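Side-chain contacts in DNA primase (Aquifex aeolicus, PDB 2AU3), which synthesises the short RNA primers from which DNA polymerase starts during DNA replication, probably with magnesium at its catalytic centre: residues S5-L10 and K101-Y106; S78-A83 and N161-A166; L310-G315 and E350-L355; L386-H391 and V396-L401. All coordinates share one frame; numbering follows the deposited sequence.

Contact 1 of 4, residues S5-L10 and K101-Y106; sequences SDIDEL and KDEKVY
Ile7, in the first turn of helix 6-13, and Glu103, in the first turn of helix 101-122, bring the two backbones closest, with 8.4 Å between their CA atoms. Side chains bridge this gap. The CG2 methyl of Ile7 rests on the aliphatic part of Glu103, 3.5 Å from its CG, and also covers one side of the carboxylate, 3.6 Å from OE1. With CG1 of Ile7 anti to the backbone N (chi1 -166°), the CG2 branch is left to face helix 101-122, while the rest of the side chain packs on Phe80 and Ala83 of helix 79-90. Glu103 turns at chi2 (57°), which lifts its acid group past Ile7 toward the start of helix 6-13. There OE1 comes within 4.1 Å of Ser5 OG, too far for a bond; the carboxylate's firm partner is Arg11, which forms a salt bridge with OE2. Ser5 OG has its own task, accepting from Asp8 N at 3.3 Å. Exchanging Ser5 for an alanine would probably leave Asp8 N without this acceptor and let the first helical turn fray beside Glu103. Ile7 packing and the bond from Glu103 to Arg11, farther along helix 6-13, join the two helices beside a serine N-cap, seating helix 6-13, in the zinc-finger region, against the long helix 101-122.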
loop_
_atom_site.group_PDB
_atom_site.type_symbol
_atom_site.label_atom_id
_atom_site.label_comp_id
_atom_site.label_asym_id
_atom_site.label_seq_id
_atom_site.Cartn_x
_atom_site.Cartn_y
_atom_site.Cartn_z
ATOM N N SER A 5 -17.951 -16.459 14.461
ATOM C CA SER A 5 -17.021 -17.520 14.034
ATOM C C SER A 5 -15.948 -17.905 15.061
ATOM O O SER A 5 -15.347 -17.047 15.690
ATOM C CB SER A 5 -16.388 -17.187 12.672
ATOM O OG SER A 5 -15.130 -16.542 12.796
ATOM N N ASP A 6 -15.710 -19.210 15.204
ATOM C CA ASP A 6 -14.756 -19.734 16.190
ATOM C C ASP A 6 -13.399 -19.054 16.096
ATOM O O ASP A 6 -12.778 -18.735 17.118
ATOM C CB ASP A 6 -14.551 -21.238 16.015
ATOM C CG ASP A 6 -15.796 -22.043 16.320
ATOM O OD1 ASP A 6 -16.764 -21.462 16.848
ATOM O OD2 ASP A 6 -15.892 -23.274 16.059
ATOM N N ILE A 7 -12.934 -18.865 14.860
ATOM C CA ILE A 7 -11.608 -18.346 14.603
ATOM C C ILE A 7 -11.476 -16.863 14.980
ATOM O O ILE A 7 -10.458 -16.450 15.520
ATOM C CB ILE A 7 -11.203 -18.592 13.117
ATOM C CG1 ILE A 7 -9.712 -18.369 12.932
ATOM C CG2 ILE A 7 -12.008 -17.730 12.177
ATOM C CD1 ILE A 7 -8.894 -19.466 13.554
ATOM N N ASP A 8 -12.500 -16.073 14.685
ATOM C CA ASP A 8 -12.500 -14.674 15.076
ATOM C C ASP A 8 -12.554 -14.577 16.620
ATOM O O ASP A 8 -11.814 -13.808 17.237
ATOM C CB ASP A 8 -13.703 -13.970 14.436
ATOM C CG ASP A 8 -13.787 -12.489 14.788
ATOM O OD1 ASP A 8 -12.771 -11.750 14.646
ATOM O OD2 ASP A 8 -14.853 -11.968 15.191
ATOM N N GLU A 9 -13.422 -15.377 17.224
ATOM C CA GLU A 9 -13.529 -15.447 18.679
ATOM C C GLU A 9 -12.211 -15.906 19.301
ATOM O O GLU A 9 -11.778 -15.383 20.319
ATOM C CB GLU A 9 -14.691 -16.386 19.077
ATOM C CG GLU A 9 -16.071 -15.826 18.753
ATOM C CD GLU A 9 -16.353 -14.462 19.406
ATOM O OE1 GLU A 9 -16.117 -14.300 20.645
ATOM O OE2 GLU A 9 -16.860 -13.560 18.694
ATOM N N LEU A 10 -11.552 -16.868 18.670
ATOM C CA LEU A 10 -10.239 -17.294 19.151
ATOM C C LEU A 10 -9.260 -16.139 19.083
ATOM O O LEU A 10 -8.547 -15.871 20.042
ATOM C CB LEU A 10 -9.701 -18.478 18.347
ATOM C CG LEU A 10 -8.288 -18.939 18.707
ATOM C CD1 LEU A 10 -8.149 -19.255 20.210
ATOM C CD2 LEU A 10 -7.839 -20.124 17.846
ATOM N N LYS A 101 -14.775 -20.702 3.979
ATOM C CA LYS A 101 -13.885 -20.494 2.835
ATOM C C LYS A 101 -13.336 -19.079 2.868
ATOM O O LYS A 101 -12.154 -18.839 2.634
ATOM C CB LYS A 101 -14.642 -20.712 1.534
ATOM C CG LYS A 101 -13.846 -20.386 0.275
ATOM C CD LYS A 101 -13.996 -21.502 -0.758
ATOM C CE LYS A 101 -14.919 -21.094 -1.871
ATOM N NZ LYS A 101 -15.568 -22.267 -2.559
ATOM N N ASP A 102 -14.237 -18.156 3.158
ATOM C CA ASP A 102 -13.946 -16.754 3.321
ATOM C C ASP A 102 -12.696 -16.504 4.176
ATOM O O ASP A 102 -11.771 -15.826 3.741
ATOM C CB ASP A 102 -15.178 -16.101 3.936
ATOM C CG ASP A 102 -15.089 -14.609 3.971
ATOM O OD1 ASP A 102 -14.448 -14.038 3.073
ATOM O OD2 ASP A 102 -15.664 -13.934 4.850
ATOM N N GLU A 103 -12.689 -17.049 5.390
ATOM C CA GLU A 103 -11.520 -17.033 6.267
ATOM C C GLU A 103 -10.273 -17.650 5.601
ATOM O O GLU A 103 -9.154 -17.150 5.770
ATOM C CB GLU A 103 -11.831 -17.830 7.535
ATOM C CG GLU A 103 -11.328 -17.216 8.827
ATOM C CD GLU A 103 -11.852 -15.812 9.060
ATOM O OE1 GLU A 103 -13.057 -15.666 9.376
ATOM O OE2 GLU A 103 -11.053 -14.862 8.933
ATOM N N LYS A 104 -10.476 -18.747 4.868
ATOM C CA LYS A 104 -9.364 -19.465 4.251
ATOM C C LYS A 104 -8.726 -18.646 3.147
ATOM O O LYS A 104 -7.526 -18.728 2.945
ATOM C CB LYS A 104 -9.799 -20.826 3.698
ATOM C CG LYS A 104 -10.229 -21.865 4.727
ATOM C CD LYS A 104 -10.673 -23.181 4.027
ATOM C CE LYS A 104 -11.107 -22.934 2.546
ATOM N NZ LYS A 104 -11.658 -24.117 1.798
ATOM N N VAL A 105 -9.542 -17.905 2.405
ATOM C CA VAL A 105 -9.039 -16.996 1.360
ATOM C C VAL A 105 -7.955 -16.049 1.928
ATOM O O VAL A 105 -6.822 -15.996 1.428
ATOM C CB VAL A 105 -10.221 -16.254 0.675
ATOM C CG1 VAL A 105 -9.744 -15.086 -0.226
ATOM C CG2 VAL A 105 -11.038 -17.250 -0.164
ATOM N N TYR A 106 -8.279 -15.372 3.030
ATOM C CA TYR A 106 -7.341 -14.424 3.632
ATOM C C TYR A 106 -6.110 -15.135 4.151
ATOM O O TYR A 106 -5.000 -14.621 4.047
ATOM C CB TYR A 106 -8.024 -13.624 4.762
ATOM C CG TYR A 106 -9.012 -12.611 4.222
ATOM C CD1 TYR A 106 -8.566 -11.388 3.680
ATOM C CD2 TYR A 106 -10.376 -12.884 4.198
ATOM C CE1 TYR A 106 -9.467 -10.449 3.160
ATOM C CE2 TYR A 106 -11.294 -11.961 3.659
ATOM C CZ TYR A 106 -10.831 -10.739 3.142
ATOM O OH TYR A 106 -11.725 -9.823 2.608
#

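Contact 2 of 4, residues S78-A83 and N161-A166; sequences SYFEAA and NDLLEA
Asn161 reaches across to Ser78 with its amide. From CB, the stalk of the side chain, CG leaves beside the backbone N (chi1 -79°), which carries the amide toward the start of helix 79-90. OD1 is the atom that arrives: it lies 3.7 Å from both CA and CB of Ser78, and it accepts from a water at 2.7 Å. That water in turn accepts from Tyr79 N at 2.8 Å, so the carbonyl serves a first-turn amide of the helix at second hand. ND2 turns back to donate to Val157 O, which fixes the rotation of the amide. Ser78 is itself held by a capping box: its OG accepts from Glu81 N at 2.9 Å, and its N donates almost straight (176°) to Glu81 OE1, on the anti lone pair. Farther along, Leu163 CD2 approaches the edge of the Phe80 ring, 4.4 Å from CE2. Between Asn161 and Leu163, Asp162 closes helix 151-161 in a Schellman motif. The contact therefore joins the start of helix 79-90 to the link between helices 151-161 and 164-168, with helix 101-122 alongside both, touching Phe80 through Val107 and Asn161 through Arg111.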
loop_
_atom_site.group_PDB
_atom_site.type_symbol
_atom_site.label_atom_id
_atom_site.label_comp_id
_atom_site.label_asym_id
_atom_site.label_seq_id
_atom_site.Cartn_x
_atom_site.Cartn_y
_atom_site.Cartn_z
ATOM N N SER A 78 0.171 -25.944 9.777
ATOM C CA SER A 78 -0.657 -24.995 9.062
ATOM C C SER A 78 -1.238 -23.956 10.024
ATOM O O SER A 78 -1.362 -24.179 11.244
ATOM C CB SER A 78 -1.787 -25.720 8.339
ATOM O OG SER A 78 -2.812 -26.029 9.257
ATOM N N TYR A 79 -1.607 -22.825 9.468
ATOM C CA TYR A 79 -2.253 -21.783 10.249
ATOM C C TYR A 79 -3.397 -22.368 11.098
ATOM O O TYR A 79 -3.461 -22.152 12.322
ATOM C CB TYR A 79 -2.741 -20.676 9.314
ATOM C CG TYR A 79 -3.297 -19.490 10.031
ATOM C CD1 TYR A 79 -2.476 -18.419 10.402
ATOM C CD2 TYR A 79 -4.647 -19.427 10.344
ATOM C CE1 TYR A 79 -3.002 -17.313 11.079
ATOM C CE2 TYR A 79 -5.174 -18.351 11.033
ATOM C CZ TYR A 79 -4.352 -17.293 11.390
ATOM O OH TYR A 79 -4.905 -16.221 12.058
ATOM N N PHE A 80 -4.293 -23.114 10.460
ATOM C CA PHE A 80 -5.461 -23.664 11.168
ATOM C C PHE A 80 -5.158 -24.828 12.118
ATOM O O PHE A 80 -5.818 -24.976 13.172
ATOM C CB PHE A 80 -6.567 -24.011 10.183
ATOM C CG PHE A 80 -7.176 -22.806 9.520
ATOM C CD1 PHE A 80 -7.789 -21.812 10.283
ATOM C CD2 PHE A 80 -7.146 -22.665 8.138
ATOM C CE1 PHE A 80 -8.352 -20.684 9.681
ATOM C CE2 PHE A 80 -7.697 -21.526 7.523
ATOM C CZ PHE A 80 -8.318 -20.554 8.301
ATOM N N GLU A 81 -4.133 -25.613 11.795
ATOM C CA GLU A 81 -3.535 -26.517 12.780
ATOM C C GLU A 81 -3.048 -25.762 14.035
ATOM O O GLU A 81 -3.291 -26.185 15.167
ATOM C CB GLU A 81 -2.392 -27.341 12.152
ATOM C CG GLU A 81 -2.864 -28.490 11.270
ATOM C CD GLU A 81 -1.726 -29.245 10.578
ATOM O OE1 GLU A 81 -0.783 -28.613 10.050
ATOM O OE2 GLU A 81 -1.785 -30.498 10.539
ATOM N N ALA A 82 -2.347 -24.654 13.831
ATOM C CA ALA A 82 -1.884 -23.812 14.944
ATOM C C ALA A 82 -3.067 -23.228 15.691
ATOM O O ALA A 82 -3.049 -23.131 16.929
ATOM C CB ALA A 82 -0.982 -22.677 14.428
ATOM N N ALA A 83 -4.081 -22.807 14.937
ATOM C CA ALA A 83 -5.325 -22.322 15.531
ATOM C C ALA A 83 -5.944 -23.357 16.495
ATOM O O ALA A 83 -6.379 -23.013 17.598
ATOM C CB ALA A 83 -6.292 -21.931 14.456
ATOM N N ASN A 161 -1.090 -26.965 2.777
ATOM C CA ASN A 161 -1.738 -26.144 3.794
ATOM C C ASN A 161 -3.254 -26.180 3.675
ATOM O O ASN A 161 -3.970 -25.559 4.472
ATOM C CB ASN A 161 -1.230 -24.701 3.716
ATOM C CG ASN A 161 0.127 -24.528 4.375
ATOM O OD1 ASN A 161 0.222 -24.293 5.581
ATOM N ND2 ASN A 161 1.188 -24.647 3.588
ATOM N N ASP A 162 -3.728 -26.891 2.656
ATOM C CA ASP A 162 -5.151 -27.118 2.428
ATOM C C ASP A 162 -5.850 -25.808 2.060
ATOM O O ASP A 162 -6.977 -25.544 2.479
ATOM C CB ASP A 162 -5.801 -27.797 3.662
ATOM C CG ASP A 162 -7.237 -28.180 3.418
ATOM O OD1 ASP A 162 -7.580 -28.456 2.239
ATOM O OD2 ASP A 162 -8.105 -28.201 4.333
ATOM N N LEU A 163 -5.165 -25.000 1.256
ATOM C CA LEU A 163 -5.583 -23.637 0.971
ATOM C C LEU A 163 -5.811 -23.409 -0.526
ATOM O O LEU A 163 -6.125 -22.299 -0.927
ATOM C CB LEU A 163 -4.530 -22.651 1.487
ATOM C CG LEU A 163 -4.339 -22.528 3.008
ATOM C CD1 LEU A 163 -3.167 -21.590 3.349
ATOM C CD2 LEU A 163 -5.607 -22.048 3.657
ATOM N N LEU A 164 -5.651 -24.449 -1.343
ATOM C CA LEU A 164 -5.725 -24.288 -2.808
ATOM C C LEU A 164 -7.101 -23.819 -3.277
ATOM O O LEU A 164 -7.236 -22.876 -4.051
ATOM C CB LEU A 164 -5.376 -25.592 -3.503
ATOM C CG LEU A 164 -5.389 -25.561 -5.031
ATOM C CD1 LEU A 164 -4.494 -24.402 -5.576
ATOM C CD2 LEU A 164 -4.930 -26.899 -5.586
ATOM N N GLU A 165 -8.123 -24.487 -2.797
ATOM C CA GLU A 165 -9.481 -24.190 -3.219
ATOM C C GLU A 165 -9.891 -22.771 -2.790
ATOM O O GLU A 165 -10.438 -22.007 -3.581
ATOM C CB GLU A 165 -10.454 -25.237 -2.671
ATOM C CG GLU A 165 -10.204 -26.640 -3.195
ATOM C CD GLU A 165 -9.128 -27.404 -2.420
ATOM O OE1 GLU A 165 -8.555 -26.851 -1.446
ATOM O OE2 GLU A 165 -8.853 -28.575 -2.794
ATOM N N ALA A 166 -9.572 -22.392 -1.557
ATOM C CA ALA A 166 -9.757 -21.001 -1.150
ATOM C C ALA A 166 -8.987 -20.044 -2.051
ATOM O O ALA A 166 -9.530 -19.021 -2.468
ATOM C CB ALA A 166 -9.353 -20.804 0.273
HETATM O O HOH W 1 -1.348 -22.435 6.745
#

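Contact 3 of 4, residues L310-G315 and E350-L355; sequences LLLSAG and ELFETL
Leu312 meets Leu351 and Phe352 in a buried, wholly apolar contact between the last turn of helix 298-313, in the Toprim region, and the first turn of helix 351-358, in the helical region that follows. Both methyls of Leu312 are used: CD1 touches Leu351 CD2 at 3.8 Å, and CD2 lies 4.1 Å from Phe352 CE2. The phenyl ring comes at Leu312 from the opposite direction, its CG turned beside the backbone N (chi1 -70°), which swings the ring toward the leucine; the two meet obliquely. Leu351 CD2 also sits over one face of that ring, 4.0 Å above its plane and toward the rim. The Toprim fold has a mixed sheet flanked by helices, and here strand 317-321, at one border of it, packs Val318 against Leu312 and pairs by backbone with Leu351. Gly315 ends helix 298-313 in a Schellman motif. Glu350, buried, is the N-cap of helix 351-358: OE1 accepts from Glu353 N at 3.0 Å, and OE2 from Phe352 N at 3.1 Å, the latter donor standing 52° out of the carboxylate plane. These amides at the helix start would probably favour the ionised acid. Thr354 OG1 donates to Glu350 O at 2.8 Å.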
loop_
_atom_site.group_PDB
_atom_site.type_symbol
_atom_site.label_atom_id
_atom_site.label_comp_id
_atom_site.label_asym_id
_atom_site.label_seq_id
_atom_site.Cartn_x
_atom_site.Cartn_y
_atom_site.Cartn_z
ATOM N N LEU A 310 -11.017 15.001 -8.492
ATOM C CA LEU A 310 -11.454 13.917 -7.590
ATOM C C LEU A 310 -11.076 14.243 -6.150
ATOM O O LEU A 310 -11.867 14.002 -5.233
ATOM C CB LEU A 310 -10.863 12.556 -7.976
ATOM C CG LEU A 310 -10.825 12.190 -9.466
ATOM C CD1 LEU A 310 -10.128 10.851 -9.613
ATOM C CD2 LEU A 310 -12.220 12.156 -10.082
ATOM N N LEU A 311 -9.886 14.806 -5.964
ATOM C CA LEU A 311 -9.437 15.207 -4.624
ATOM C C LEU A 311 -10.279 16.379 -4.083
ATOM O O LEU A 311 -10.730 16.349 -2.921
ATOM C CB LEU A 311 -7.930 15.523 -4.620
ATOM C CG LEU A 311 -7.049 14.298 -4.944
ATOM C CD1 LEU A 311 -5.625 14.709 -5.151
ATOM C CD2 LEU A 311 -7.137 13.261 -3.811
ATOM N N LEU A 312 -10.480 17.398 -4.923
ATOM C CA LEU A 312 -11.329 18.531 -4.550
ATOM C C LEU A 312 -12.728 18.073 -4.131
ATOM O O LEU A 312 -13.214 18.484 -3.085
ATOM C CB LEU A 312 -11.368 19.611 -5.646
ATOM C CG LEU A 312 -10.030 20.287 -5.955
ATOM C CD1 LEU A 312 -10.142 21.218 -7.176
ATOM C CD2 LEU A 312 -9.475 21.047 -4.725
ATOM N N SER A 313 -13.344 17.180 -4.910
ATOM C CA SER A 313 -14.692 16.690 -4.613
ATOM C C SER A 313 -14.755 16.001 -3.256
ATOM O O SER A 313 -15.772 16.082 -2.556
ATOM C CB SER A 313 -15.173 15.715 -5.687
ATOM O OG SER A 313 -15.112 16.320 -6.953
ATOM N N ALA A 314 -13.667 15.322 -2.894
ATOM C CA ALA A 314 -13.602 14.621 -1.625
ATOM C C ALA A 314 -13.260 15.579 -0.495
ATOM O O ALA A 314 -13.181 15.162 0.645
ATOM C CB ALA A 314 -12.596 13.491 -1.698
ATOM N N GLY A 315 -13.059 16.859 -0.815
ATOM C CA GLY A 315 -12.887 17.893 0.200
ATOM C C GLY A 315 -11.452 18.038 0.691
ATOM O O GLY A 315 -11.182 18.472 1.815
ATOM N N GLU A 350 -0.392 25.853 -2.604
ATOM C CA GLU A 350 -1.755 25.336 -2.752
ATOM C C GLU A 350 -2.341 25.692 -4.126
ATOM O O GLU A 350 -2.026 26.735 -4.680
ATOM C CB GLU A 350 -2.644 25.854 -1.622
ATOM C CG GLU A 350 -4.034 25.223 -1.568
ATOM C CD GLU A 350 -5.059 26.016 -2.362
ATOM O OE1 GLU A 350 -4.920 27.251 -2.435
ATOM O OE2 GLU A 350 -5.988 25.408 -2.926
ATOM N N LEU A 351 -3.151 24.792 -4.676
ATOM C CA LEU A 351 -3.714 24.940 -6.023
ATOM C C LEU A 351 -4.264 26.369 -6.328
ATOM O O LEU A 351 -3.819 27.036 -7.259
ATOM C CB LEU A 351 -4.833 23.907 -6.226
ATOM C CG LEU A 351 -5.541 23.932 -7.585
ATOM C CD1 LEU A 351 -4.561 23.472 -8.663
ATOM C CD2 LEU A 351 -6.798 23.045 -7.560
ATOM N N PHE A 352 -5.242 26.817 -5.556
ATOM C CA PHE A 352 -5.959 28.056 -5.898
ATOM C C PHE A 352 -5.110 29.291 -5.616
ATOM O O PHE A 352 -5.155 30.271 -6.363
ATOM C CB PHE A 352 -7.299 28.132 -5.165
ATOM C CG PHE A 352 -8.309 27.139 -5.673
ATOM C CD1 PHE A 352 -8.912 27.320 -6.908
ATOM C CD2 PHE A 352 -8.630 25.995 -4.922
ATOM C CE1 PHE A 352 -9.850 26.368 -7.402
ATOM C CE2 PHE A 352 -9.578 25.046 -5.401
ATOM C CZ PHE A 352 -10.177 25.239 -6.637
ATOM N N GLU A 353 -4.314 29.214 -4.556
ATOM C CA GLU A 353 -3.402 30.279 -4.215
ATOM C C GLU A 353 -2.373 30.428 -5.327
ATOM O O GLU A 353 -2.074 31.546 -5.753
ATOM C CB GLU A 353 -2.780 29.987 -2.861
ATOM C CG GLU A 353 -1.510 30.733 -2.515
ATOM C CD GLU A 353 -1.013 30.326 -1.135
ATOM O OE1 GLU A 353 -1.876 29.982 -0.282
ATOM O OE2 GLU A 353 0.226 30.295 -0.914
ATOM N N THR A 354 -1.904 29.299 -5.866
ATOM C CA THR A 354 -0.991 29.311 -7.012
ATOM C C THR A 354 -1.635 29.821 -8.330
ATOM O O THR A 354 -1.014 30.592 -9.070
ATOM C CB THR A 354 -0.329 27.918 -7.196
ATOM O OG1 THR A 354 0.290 27.531 -5.967
ATOM C CG2 THR A 354 0.849 27.989 -8.169
ATOM N N LEU A 355 -2.865 29.405 -8.625
ATOM C CA LEU A 355 -3.600 30.004 -9.752
ATOM C C LEU A 355 -3.739 31.520 -9.605
ATOM O O LEU A 355 -3.443 32.260 -10.529
ATOM C CB LEU A 355 -4.988 29.386 -9.915
ATOM C CG LEU A 355 -4.923 28.040 -10.638
ATOM C CD1 LEU A 355 -6.194 27.256 -10.364
ATOM C CD2 LEU A 355 -4.713 28.223 -12.152
#

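Contact 4 of 4, residues L386-H391 and V396-L401; sequences LASEFH and VPMEIL
His391 and Met398 interlock at the tight link between helix 380-394 and the short helix 398-401. Met398, bent at chi2 and chi3, curls over the imidazole: CG stands above one face, 4.0 Å from the ring centroid and 15° off the normal. Its sulfur then drops into the notch beside His391 CB, with SD 3.6 Å away. The terminal CE lands on the small bump of Ala387, a tight 3.5 Å from CB, closer than usual for two carbons. Leu401 supplies the second bump. Its CD1 lies against the backbone of helix 380-394 where His391 N bonds to Ala387 O, 3.4 Å from that oxygen, while Leu401 CD2 leans obliquely on the neighbouring ring, 3.8 Å from Phe390 CD2. Val396 fills in at the edge of the same ring, its CG2 at 4.1 Å from Phe390 CE2. In the imidazole plane, ND1 donates to Val396 O at 2.8 Å, from 46° outside the carbonyl plane. With His391 replaced by an alanine, Val396 O would probably lose this donor and Met398 CG the face it covers. The bond implies a proton on ND1; it ties the link to the helix beside the apolar packing of Met398, Leu401 and Val396.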
loop_
_atom_site.group_PDB
_atom_site.type_symbol
_atom_site.label_atom_id
_atom_site.label_comp_id
_atom_site.label_asym_id
_atom_site.label_seq_id
_atom_site.Cartn_x
_atom_site.Cartn_y
_atom_site.Cartn_z
ATOM N N LEU A 386 -12.631 32.328 -2.643
ATOM C CA LEU A 386 -11.672 32.125 -3.720
ATOM C C LEU A 386 -12.101 32.913 -4.952
ATOM O O LEU A 386 -11.284 33.601 -5.560
ATOM C CB LEU A 386 -11.478 30.626 -4.023
ATOM C CG LEU A 386 -10.727 29.846 -2.929
ATOM C CD1 LEU A 386 -10.854 28.310 -3.108
ATOM C CD2 LEU A 386 -9.254 30.260 -2.813
ATOM N N ALA A 387 -13.390 32.852 -5.291
ATOM C CA ALA A 387 -13.901 33.613 -6.419
ATOM C C ALA A 387 -13.693 35.106 -6.182
ATOM O O ALA A 387 -13.242 35.812 -7.070
ATOM C CB ALA A 387 -15.373 33.303 -6.679
ATOM N N SER A 388 -13.994 35.571 -4.968
ATOM C CA SER A 388 -13.859 36.987 -4.636
ATOM C C SER A 388 -12.435 37.485 -4.832
ATOM O O SER A 388 -12.231 38.553 -5.393
ATOM C CB SER A 388 -14.323 37.266 -3.203
ATOM O OG SER A 388 -15.674 36.911 -3.056
ATOM N N GLU A 389 -11.465 36.703 -4.370
ATOM C CA GLU A 389 -10.053 37.074 -4.446
ATOM C C GLU A 389 -9.603 37.237 -5.901
ATOM O O GLU A 389 -8.931 38.220 -6.247
ATOM C CB GLU A 389 -9.193 36.016 -3.737
ATOM C CG GLU A 389 -7.894 36.530 -3.132
ATOM C CD GLU A 389 -6.973 35.408 -2.635
ATOM O OE1 GLU A 389 -7.477 34.365 -2.154
ATOM O OE2 GLU A 389 -5.732 35.573 -2.715
ATOM N N PHE A 390 -9.983 36.270 -6.747
ATOM C CA PHE A 390 -9.651 36.291 -8.168
ATOM C C PHE A 390 -10.332 37.477 -8.880
ATOM O O PHE A 390 -9.703 38.160 -9.692
ATOM C CB PHE A 390 -10.078 34.984 -8.825
ATOM C CG PHE A 390 -9.343 34.664 -10.096
ATOM C CD1 PHE A 390 -8.265 33.794 -10.083
ATOM C CD2 PHE A 390 -9.763 35.192 -11.315
ATOM C CE1 PHE A 390 -7.586 33.465 -11.266
ATOM C CE2 PHE A 390 -9.097 34.869 -12.508
ATOM C CZ PHE A 390 -8.000 34.004 -12.482
ATOM N N HIS A 391 -11.614 37.694 -8.577
ATOM C CA HIS A 391 -12.379 38.815 -9.118
ATOM C C HIS A 391 -11.715 40.157 -8.757
ATOM O O HIS A 391 -11.480 41.009 -9.632
ATOM C CB HIS A 391 -13.809 38.751 -8.570
ATOM C CG HIS A 391 -14.617 39.991 -8.804
ATOM N ND1 HIS A 391 -15.185 40.292 -10.025
ATOM C CD2 HIS A 391 -14.975 40.991 -7.965
ATOM C CE1 HIS A 391 -15.842 41.435 -9.931
ATOM N NE2 HIS A 391 -15.733 41.877 -8.692
ATOM N N VAL A 396 -12.217 39.787 -13.322
ATOM C CA VAL A 396 -13.085 38.855 -14.021
ATOM C C VAL A 396 -14.420 38.786 -13.272
ATOM O O VAL A 396 -14.429 38.594 -12.055
ATOM C CB VAL A 396 -12.423 37.468 -14.159
ATOM C CG1 VAL A 396 -13.317 36.512 -14.961
ATOM C CG2 VAL A 396 -11.076 37.608 -14.841
ATOM N N PRO A 397 -15.534 39.004 -13.982
ATOM C CA PRO A 397 -16.856 39.088 -13.341
ATOM C C PRO A 397 -17.196 37.828 -12.539
ATOM O O PRO A 397 -16.905 36.713 -12.972
ATOM C CB PRO A 397 -17.815 39.260 -14.528
ATOM C CG PRO A 397 -16.967 39.879 -15.609
ATOM C CD PRO A 397 -15.616 39.218 -15.441
ATOM N N MET A 398 -17.780 38.030 -11.363
ATOM C CA MET A 398 -18.152 36.940 -10.475
ATOM C C MET A 398 -18.988 35.853 -11.175
ATOM O O MET A 398 -18.900 34.662 -10.841
ATOM C CB MET A 398 -18.889 37.498 -9.246
ATOM C CG MET A 398 -17.955 38.116 -8.193
ATOM S SD MET A 398 -16.728 36.927 -7.525
ATOM C CE MET A 398 -17.806 35.758 -6.724
ATOM N N GLU A 399 -19.779 36.270 -12.157
ATOM C CA GLU A 399 -20.665 35.366 -12.873
ATOM C C GLU A 399 -19.925 34.497 -13.904
ATOM O O GLU A 399 -20.398 33.416 -14.258
ATOM C CB GLU A 399 -21.863 36.124 -13.497
ATOM C CG GLU A 399 -21.654 37.624 -13.765
ATOM C CD GLU A 399 -21.646 38.490 -12.504
ATOM O OE1 GLU A 399 -22.684 38.542 -11.792
ATOM O OE2 GLU A 399 -20.602 39.129 -12.223
ATOM N N ILE A 400 -18.757 34.955 -14.358
ATOM C CA ILE A 400 -17.865 34.127 -15.181
ATOM C C ILE A 400 -17.194 33.048 -14.314
ATOM O O ILE A 400 -17.193 31.862 -14.657
ATOM C CB ILE A 400 -16.767 35.002 -15.877
ATOM C CG1 ILE A 400 -17.377 36.006 -16.878
ATOM C CG2 ILE A 400 -15.679 34.117 -16.518
ATOM C CD1 ILE A 400 -18.370 35.404 -17.888
ATOM N N LEU A 401 -16.637 33.481 -13.184
ATOM C CA LEU A 401 -15.961 32.604 -12.245
ATOM C C LEU A 401 -16.866 31.541 -11.610
ATOM O O LEU A 401 -16.422 30.426 -11.337
ATOM C CB LEU A 401 -15.274 33.423 -11.149
ATOM C CG LEU A 401 -14.257 34.479 -11.598
ATOM C CD1 LEU A 401 -13.749 35.254 -10.380
ATOM C CD2 LEU A 401 -13.101 33.831 -12.377
#

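The four contacts form two pairs on opposite sides of the chain's centre. Contacts 1 and 2, centres 11 Å apart, alternate along the chain and share a surface: Ile7 CD1 lies 3.7 Å from Ala83 CB, and Lys104 CB 3.5 Å from Ala166 CB. Contacts 3 and 4, centres 16 Å apart, follow in series and meet where Phe352 CD2 touches Leu386 CD1 at 3.7 Å. Between the pairs the centres are 42 Å (contacts 1 and 3) to 63 Å (contacts 2 and 4) apart. All lie away from the zinc site and from the predicted magnesium ligands Glu251, Asp295 and Asp297, although segment 310-315 of contact 3 belongs to the Toprim region that carries those acids.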